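Long-range contacts in formate dehydrogenase (Staphylococcus aureus, PDB 6TTB), which probably catalyses the NAD-dependent oxidation of formate to carbon dioxide, and binds NAD between its two domains: residues A37-A42 with V89-P94; I57-F62 with G339-L344; L113-G118 with G135-T140. All coordinates share one frame; numbering follows the deposited sequence.

How the contacts relate
From the N terminus, strand 34-38 comes first, followed by segment 57-62 and then strand 89-92, whose return beside the first strand closes contact 1. Contact 3 then joins strand 113-116 to strand 135-138 through helix 126-131, in series with contact 1. Contact 2 spans most of the chain: it opens at 57-62, crosses contact 1, and closes only at 339-344, so that contact 3 falls within its span. Contacts 1 and 3 belong to one parallel sheet, where I90 O lies 2.8 Å from I115 N, a probable hydrogen bond. Contact 2 adds the late helix 330-348, whose L344 packs on both I91 and I115 and so ties all three contacts together.

Contact 1. Residues A37-A42 with V89-P94; sequences ALFPEA and VIISAP
A37 and I91 are paired in parallel, with their CA atoms 4.6 Å apart, and one backbone hydrogen bond fixes the register: L38 N donates to I91 O at 2.9 Å in a nearly straight bond, 167° at the hydrogen. The C=O...N angle of 171° shows the carbonyl aimed almost directly at its donor. A CA-H...O contact from A37 CA, 3.4 Å from I91 O, adds a second, weaker approach to the same oxygen. Side chains follow from this register. A37 and I91 share one face of the sheet, CB to CB 4.3 Å, and F39 turns its ring back (chi1 -71°) until CZ meets I91 CG2 obliquely at 4.3 Å. Helix 330-348 covers this face by way of L344 on I91. L38 and S92 point to the other face, where S92 CB lies 3.6 Å from L38 O; S92 OG makes a weak hydrogen bond to A98 N. Farther along, E41 O accepts a hydrogen bond from S177 OG of the second subunit. The A93 side chain lies about 9 Å from NAD, so these adjoining strands end toward the cofactor cleft, as in the open parallel alpha/beta fold of 2-hydroxyacid dehydrogenase relatives.

Contact 2. Residues I57-F62 with G339-L344; sequences IGLKTF and GVKDIL
L59 CD2 meets both V340 CG1, at 3.8 Å, and L344 CD1, while of these two residues CD1 turns to V340 alone, 3.9 Å from its CG1; this is the tightly packed half of the contact. The L59 side chain crosses both partners at about a right angle. All three residues are buried. Beneath them is the sheet: L59 rests on F70, and V340 and L344 rest on I115. The partly exposed half is built differently, from F62 and the long chain of K341, which run past each other in opposite directions. F62 has CG anti to its own N (chi1 174°), which carries the ring across to the other helix. There K341 CG sits 4.2 Å above one face, offset toward the rim, and L344 CB approaches F62 CE1 obliquely at 4.2 Å. It is the aliphatic chain of K341 that lies over the ring, while the backbone K341 O comes to 3.8 Å from F62 CZ. Bends at three successive torsions take K341 NZ on to E337 OE2, a salt bridge within its own helix, and to 3.3 Å from G58 O, at the N-cap of helix 59-64. F62 itself has a cation-pi partner in R66. Apolar contacts toward the sheet and charged ones outside fit two helices on the same side of an alpha/beta sheet, here with a C-terminal helix returning to the N-terminal part of the chain, as in 2-hydroxyacid dehydrogenases.

Contact 3. Residues L113-G118 with G135-T140; sequences LAITAG and GVVEVT
G135 O is approached by three groups of the neighbouring strand: A114 N donates a hydrogen bond of 2.8 Å, almost straight at 176°, L113 CA adds a CA-H...O contact at 3.4 Å, and the L113 CD1 methyl lies close by. The two strands flank the helix of a beta-alpha-beta unit (113-116, 126-131, 135-138), and their axes diverge by just 16°, as expected for parallel neighbours in a sheet. The same pattern continues along them: V137 N donates to A114 O at 3.2 Å, and T116 N to V137 O at 2.9 Å, each donor tilted somewhat from the carbonyl plane. On the face of L113, I115 and V137, the leucine holds CG anti to its N (chi1 -168°), which turns CD1 across the strand gap, over the position of side-chain-less G135, to meet V137 CG1 at 4.1 Å. I115 CG2 packs on V137 CG2, and helix 330-348 covers I115 through V340, I343 and L344. The opposite face carries A114 with V136, and then T116 with E138, which lie side by side and point the same way. Their polar ends converge on one hydroxyl: T116 OG1 and E138 OE1 both hydrogen-bond S121 OG. That link holds the carboxylate at the cofactor side, with the E138 side chain about 6 Å from NAD. Past T116 the first chain bends through an inverse gamma turn centred on A117. The turn brings the carbonyl of G118 back to the partner chain, where V139 N donates to G118 O at 2.8 Å.

Contact 1. Residues A37-A42 with V89-P94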
loop_
_atom_site.group_PDB
_atom_site.type_symbol
_atom_site.label_atom_id
_atom_site.label_comp_id
_atom_site.label_asym_id
_atom_site.label_seq_id
_atom_site.Cartn_x
_atom_site.Cartn_y
_atom_site.Cartn_z
ATOM N N ALA A 37 9.143 13.431 -30.881
ATOM C CA ALA A 37 8.724 12.967 -29.571
ATOM C C ALA A 37 8.091 11.581 -29.682
ATOM O O ALA A 37 7.400 11.292 -30.693
ATOM C CB ALA A 37 7.806 13.975 -28.946
ATOM N N LEU A 38 8.400 10.710 -28.688
ATOM C CA LEU A 38 7.663 9.491 -28.538
ATOM C C LEU A 38 6.970 9.448 -27.185
ATOM O O LEU A 38 7.579 9.530 -26.108
ATOM C CB LEU A 38 8.531 8.265 -28.748
ATOM C CG LEU A 38 7.753 6.960 -28.544
ATOM C CD1 LEU A 38 6.877 6.632 -29.782
ATOM C CD2 LEU A 38 8.678 5.803 -28.196
ATOM N N PHE A 39 5.668 9.251 -27.262
ATOM C CA PHE A 39 4.815 9.311 -26.119
ATOM C C PHE A 39 3.821 8.170 -26.196
ATOM O O PHE A 39 3.495 7.689 -27.279
ATOM C CB PHE A 39 4.092 10.620 -26.172
ATOM C CG PHE A 39 4.971 11.795 -25.889
ATOM C CD1 PHE A 39 5.932 11.740 -24.914
ATOM C CD2 PHE A 39 4.700 13.024 -26.462
ATOM C CE1 PHE A 39 6.613 12.884 -24.526
ATOM C CE2 PHE A 39 5.427 14.155 -26.120
ATOM C CZ PHE A 39 6.366 14.084 -25.144
ATOM N N PRO A 40 3.258 7.744 -25.056
ATOM C CA PRO A 40 2.193 6.726 -25.095
ATOM C C PRO A 40 1.022 7.198 -25.970
ATOM O O PRO A 40 0.790 8.417 -26.140
ATOM C CB PRO A 40 1.739 6.589 -23.643
ATOM C CG PRO A 40 2.838 7.335 -22.786
ATOM C CD PRO A 40 3.503 8.337 -23.720
ATOM N N GLU A 41 0.354 6.233 -26.601
ATOM C CA GLU A 41 -0.776 6.467 -27.493
ATOM C C GLU A 41 -1.988 6.976 -26.696
ATOM O O GLU A 41 -2.326 6.409 -25.675
ATOM C CB GLU A 41 -1.131 5.161 -28.200
ATOM C CG GLU A 41 -1.922 5.378 -29.470
ATOM C CD GLU A 41 -1.008 5.521 -30.666
ATOM O OE1 GLU A 41 0.236 5.234 -30.516
ATOM O OE2 GLU A 41 -1.514 5.922 -31.744
ATOM N N ALA A 42 -2.613 8.065 -27.145
ATOM C CA ALA A 42 -3.799 8.579 -26.462
ATOM C C ALA A 42 -4.941 7.593 -26.655
ATOM O O ALA A 42 -4.991 6.941 -27.655
ATOM C CB ALA A 42 -4.188 9.965 -26.984
ATOM N N VAL A 89 16.425 16.999 -32.095
ATOM C CA VAL A 89 16.202 16.759 -30.681
ATOM C C VAL A 89 15.204 15.620 -30.557
ATOM O O VAL A 89 14.134 15.637 -31.194
ATOM C CB VAL A 89 15.647 18.010 -29.961
ATOM C CG1 VAL A 89 15.241 17.662 -28.546
ATOM C CG2 VAL A 89 16.608 19.202 -29.986
ATOM N N ILE A 90 15.552 14.626 -29.744
ATOM C CA ILE A 90 14.619 13.551 -29.485
ATOM C C ILE A 90 14.081 13.711 -28.052
ATOM O O ILE A 90 14.779 14.249 -27.146
ATOM C CB ILE A 90 15.301 12.201 -29.684
ATOM C CG1 ILE A 90 14.330 11.033 -29.490
ATOM C CG2 ILE A 90 16.550 12.081 -28.784
ATOM C CD1 ILE A 90 13.398 10.806 -30.679
ATOM N N ILE A 91 12.826 13.256 -27.864
ATOM C CA ILE A 91 12.187 13.390 -26.574
ATOM C C ILE A 91 11.390 12.132 -26.251
ATOM O O ILE A 91 10.600 11.673 -27.071
ATOM C CB ILE A 91 11.313 14.653 -26.542
ATOM C CG1 ILE A 91 12.168 15.930 -26.701
ATOM C CG2 ILE A 91 10.589 14.681 -25.236
ATOM C CD1 ILE A 91 11.353 17.261 -26.848
ATOM N N SER A 92 11.568 11.608 -25.042
ATOM C CA SER A 92 10.695 10.532 -24.565
ATOM C C SER A 92 10.750 10.432 -23.040
ATOM O O SER A 92 11.587 11.077 -22.413
ATOM C CB SER A 92 11.056 9.204 -25.176
ATOM O OG SER A 92 12.266 8.752 -24.620
ATOM N N ALA A 93 9.859 9.587 -22.475
ATOM C CA ALA A 93 9.782 9.354 -21.046
ATOM C C ALA A 93 10.309 7.965 -20.729
ATOM O O ALA A 93 10.196 7.041 -21.534
ATOM C CB ALA A 93 8.365 9.486 -20.621
ATOM N N PRO A 94 10.838 7.743 -19.522
ATOM C CA PRO A 94 11.380 6.435 -19.162
ATOM C C PRO A 94 10.290 5.353 -19.136
ATOM O O PRO A 94 10.566 4.154 -19.341
ATOM C CB PRO A 94 11.971 6.586 -17.743
ATOM C CG PRO A 94 11.817 8.100 -17.399
ATOM C CD PRO A 94 10.909 8.725 -18.445
#

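Contact 2. Residues I57-F62 with G339-L344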
loop_
_atom_site.group_PDB
_atom_site.type_symbol
_atom_site.label_atom_id
_atom_site.label_comp_id
_atom_site.label_asym_id
_atom_site.label_seq_id
_atom_site.Cartn_x
_atom_site.Cartn_y
_atom_site.Cartn_z
ATOM N N ILE A 57 2.052 16.810 -23.978
ATOM C CA ILE A 57 2.685 17.697 -23.017
ATOM C C ILE A 57 2.867 19.119 -23.542
ATOM O O ILE A 57 3.732 19.842 -23.045
ATOM C CB ILE A 57 3.971 17.070 -22.474
ATOM C CG1 ILE A 57 3.983 17.108 -20.956
ATOM C CG2 ILE A 57 5.272 17.522 -23.149
ATOM C CD1 ILE A 57 3.462 15.828 -20.363
ATOM N N GLY A 58 1.964 19.559 -24.443
ATOM C CA GLY A 58 1.846 20.975 -24.759
ATOM C C GLY A 58 2.850 21.454 -25.815
ATOM O O GLY A 58 2.830 22.615 -26.170
ATOM N N LEU A 59 3.606 20.534 -26.431
ATOM C CA LEU A 59 4.744 20.945 -27.251
ATOM C C LEU A 59 4.318 21.384 -28.665
ATOM O O LEU A 59 5.022 22.148 -29.320
ATOM C CB LEU A 59 5.817 19.838 -27.292
ATOM C CG LEU A 59 6.576 19.572 -25.973
ATOM C CD1 LEU A 59 7.206 18.206 -25.963
ATOM C CD2 LEU A 59 7.614 20.628 -25.690
ATOM N N LYS A 60 3.178 20.906 -29.143
ATOM C CA LYS A 60 2.795 21.131 -30.529
ATOM C C LYS A 60 2.741 22.604 -30.797
ATOM O O LYS A 60 3.445 23.074 -31.657
ATOM C CB LYS A 60 1.381 20.628 -30.759
ATOM C CG LYS A 60 0.878 20.528 -32.200
ATOM C CD LYS A 60 -0.222 19.483 -32.070
ATOM C CE LYS A 60 -0.107 18.765 -30.692
ATOM N NZ LYS A 60 -0.797 17.443 -30.641
ATOM N N THR A 61 1.846 23.309 -30.093
ATOM C CA THR A 61 1.768 24.756 -30.113
ATOM C C THR A 61 3.063 25.379 -29.606
ATOM O O THR A 61 3.634 26.227 -30.274
ATOM C CB THR A 61 0.552 25.271 -29.331
ATOM O OG1 THR A 61 -0.191 24.126 -28.943
ATOM C CG2 THR A 61 -0.383 26.149 -30.152
ATOM N N PHE A 62 3.567 24.928 -28.458
ATOM C CA PHE A 62 4.762 25.540 -27.897
ATOM C C PHE A 62 5.874 25.540 -28.926
ATOM O O PHE A 62 6.622 26.496 -29.019
ATOM C CB PHE A 62 5.246 24.784 -26.676
ATOM C CG PHE A 62 6.561 25.294 -26.155
ATOM C CD1 PHE A 62 7.754 24.861 -26.697
ATOM C CD2 PHE A 62 6.604 26.224 -25.142
ATOM C CE1 PHE A 62 8.973 25.354 -26.245
ATOM C CE2 PHE A 62 7.814 26.689 -24.672
ATOM C CZ PHE A 62 9.000 26.271 -25.242
ATOM N N GLY A 339 9.258 21.305 -17.211
ATOM C CA GLY A 339 10.668 21.113 -17.373
ATOM C C GLY A 339 11.056 20.975 -18.848
ATOM O O GLY A 339 11.942 21.691 -19.351
ATOM N N VAL A 340 10.394 20.049 -19.560
ATOM C CA VAL A 340 10.765 19.845 -20.943
ATOM C C VAL A 340 10.711 21.201 -21.632
ATOM O O VAL A 340 11.556 21.506 -22.462
ATOM C CB VAL A 340 9.885 18.789 -21.642
ATOM C CG1 VAL A 340 9.830 18.966 -23.152
ATOM C CG2 VAL A 340 10.362 17.398 -21.340
ATOM N N LYS A 341 9.698 22.004 -21.268
ATOM C CA LYS A 341 9.471 23.290 -21.909
ATOM C C LYS A 341 10.633 24.213 -21.590
ATOM O O LYS A 341 11.222 24.785 -22.499
ATOM C CB LYS A 341 8.107 23.913 -21.554
ATOM C CG LYS A 341 6.882 23.282 -22.205
ATOM C CD LYS A 341 5.794 24.288 -22.512
ATOM C CE LYS A 341 4.428 23.902 -21.947
ATOM N NZ LYS A 341 3.453 23.463 -22.990
ATOM N N ASP A 342 10.968 24.322 -20.308
ATOM C CA ASP A 342 12.062 25.206 -19.900
ATOM C C ASP A 342 13.375 24.818 -20.603
ATOM O O ASP A 342 14.132 25.677 -21.111
ATOM C CB ASP A 342 12.219 25.292 -18.384
ATOM C CG ASP A 342 13.208 26.371 -17.992
ATOM O OD1 ASP A 342 12.805 27.611 -18.001
ATOM O OD2 ASP A 342 14.401 26.003 -17.700
ATOM N N ILE A 343 13.652 23.518 -20.635
ATOM C CA ILE A 343 14.858 23.020 -21.279
ATOM C C ILE A 343 14.918 23.540 -22.711
ATOM O O ILE A 343 15.892 24.193 -23.084
ATOM C CB ILE A 343 14.871 21.484 -21.220
ATOM C CG1 ILE A 343 15.528 20.981 -19.929
ATOM C CG2 ILE A 343 15.489 20.878 -22.464
ATOM C CD1 ILE A 343 14.881 19.721 -19.367
ATOM N N LEU A 344 13.889 23.191 -23.512
ATOM C CA LEU A 344 13.819 23.563 -24.922
ATOM C C LEU A 344 14.020 25.076 -25.095
ATOM O O LEU A 344 14.597 25.516 -26.081
ATOM C CB LEU A 344 12.472 23.151 -25.475
ATOM C CG LEU A 344 12.175 21.659 -25.471
ATOM C CD1 LEU A 344 10.791 21.400 -26.045
ATOM C CD2 LEU A 344 13.195 20.895 -26.266
#

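Contact 3. Residues L113-G118 with G135-T140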
loop_
_atom_site.group_PDB
_atom_site.type_symbol
_atom_site.label_atom_id
_atom_site.label_comp_id
_atom_site.label_asym_id
_atom_site.label_seq_id
_atom_site.Cartn_x
_atom_site.Cartn_y
_atom_site.Cartn_z
ATOM N N LEU A 113 20.341 16.944 -28.875
ATOM C CA LEU A 113 19.729 16.963 -27.540
ATOM C C LEU A 113 18.724 15.827 -27.396
ATOM O O LEU A 113 17.762 15.682 -28.178
ATOM C CB LEU A 113 19.109 18.342 -27.242
ATOM C CG LEU A 113 18.706 18.583 -25.780
ATOM C CD1 LEU A 113 19.764 18.156 -24.799
ATOM C CD2 LEU A 113 18.229 20.056 -25.503
ATOM N N ALA A 114 19.003 14.985 -26.415
ATOM C CA ALA A 114 18.063 13.944 -26.046
ATOM C C ALA A 114 17.446 14.292 -24.698
ATOM O O ALA A 114 18.109 14.261 -23.659
ATOM C CB ALA A 114 18.770 12.617 -26.001
ATOM N N ILE A 115 16.176 14.670 -24.729
ATOM C CA ILE A 115 15.515 15.039 -23.484
ATOM C C ILE A 115 14.752 13.824 -22.986
ATOM O O ILE A 115 14.011 13.203 -23.768
ATOM C CB ILE A 115 14.557 16.205 -23.731
ATOM C CG1 ILE A 115 15.212 17.358 -24.492
ATOM C CG2 ILE A 115 13.930 16.665 -22.433
ATOM C CD1 ILE A 115 14.215 18.415 -24.745
ATOM N N THR A 116 14.934 13.519 -21.705
ATOM C CA THR A 116 14.134 12.547 -21.007
ATOM C C THR A 116 12.924 13.250 -20.350
ATOM O O THR A 116 13.038 13.852 -19.278
ATOM C CB THR A 116 14.972 11.870 -19.908
ATOM O OG1 THR A 116 16.174 11.215 -20.379
ATOM C CG2 THR A 116 14.154 10.947 -19.054
ATOM N N ALA A 117 11.728 13.083 -20.930
ATOM C CA ALA A 117 10.546 13.616 -20.277
ATOM C C ALA A 117 10.293 12.861 -18.983
ATOM O O ALA A 117 9.413 12.050 -18.911
ATOM C CB ALA A 117 9.322 13.584 -21.188
ATOM N N GLY A 118 10.978 13.248 -17.946
ATOM C CA GLY A 118 10.883 12.600 -16.676
ATOM C C GLY A 118 12.274 12.528 -16.069
ATOM O O GLY A 118 13.129 13.394 -16.369
ATOM N N GLY A 135 23.841 16.140 -26.197
ATOM C CA GLY A 135 23.569 16.404 -24.796
ATOM C C GLY A 135 22.391 15.572 -24.326
ATOM O O GLY A 135 21.483 15.302 -25.106
ATOM N N VAL A 136 22.384 15.229 -23.051
ATOM C CA VAL A 136 21.328 14.410 -22.485
ATOM C C VAL A 136 20.874 15.013 -21.157
ATOM O O VAL A 136 21.691 15.195 -20.219
ATOM C CB VAL A 136 21.829 12.980 -22.268
ATOM C CG1 VAL A 136 20.865 12.169 -21.444
ATOM C CG2 VAL A 136 22.141 12.299 -23.605
ATOM N N VAL A 137 19.563 15.282 -21.055
ATOM C CA VAL A 137 19.055 16.004 -19.909
ATOM C C VAL A 137 17.720 15.415 -19.566
ATOM O O VAL A 137 16.912 15.183 -20.451
ATOM C CB VAL A 137 18.910 17.514 -20.168
ATOM C CG1 VAL A 137 20.189 18.071 -20.714
ATOM C CG2 VAL A 137 17.792 17.778 -21.141
ATOM N N GLU A 138 17.479 15.272 -18.267
ATOM C CA GLU A 138 16.195 14.885 -17.766
ATOM C C GLU A 138 15.748 15.991 -16.804
ATOM O O GLU A 138 16.502 16.921 -16.589
ATOM C CB GLU A 138 16.279 13.451 -17.191
ATOM C CG GLU A 138 17.082 13.292 -15.874
ATOM C CD GLU A 138 17.576 11.857 -15.526
ATOM O OE1 GLU A 138 17.686 10.991 -16.434
ATOM O OE2 GLU A 138 17.967 11.628 -14.372
ATOM N N VAL A 139 14.516 15.874 -16.259
ATOM C CA VAL A 139 13.833 16.873 -15.436
ATOM C C VAL A 139 13.986 16.526 -13.943
ATOM O O VAL A 139 13.046 16.141 -13.233
ATOM C CB VAL A 139 12.348 16.894 -15.812
ATOM C CG1 VAL A 139 11.629 18.063 -15.147
ATOM C CG2 VAL A 139 12.152 16.897 -17.329
ATOM N N THR A 140 15.181 16.710 -13.434
ATOM C CA THR A 140 15.439 16.390 -12.056
ATOM C C THR A 140 14.377 17.073 -11.196
ATOM O O THR A 140 14.012 18.210 -11.433
ATOM C CB THR A 140 16.905 16.681 -11.729
ATOM O OG1 THR A 140 17.636 16.174 -12.862
ATOM C CG2 THR A 140 17.401 15.995 -10.480
#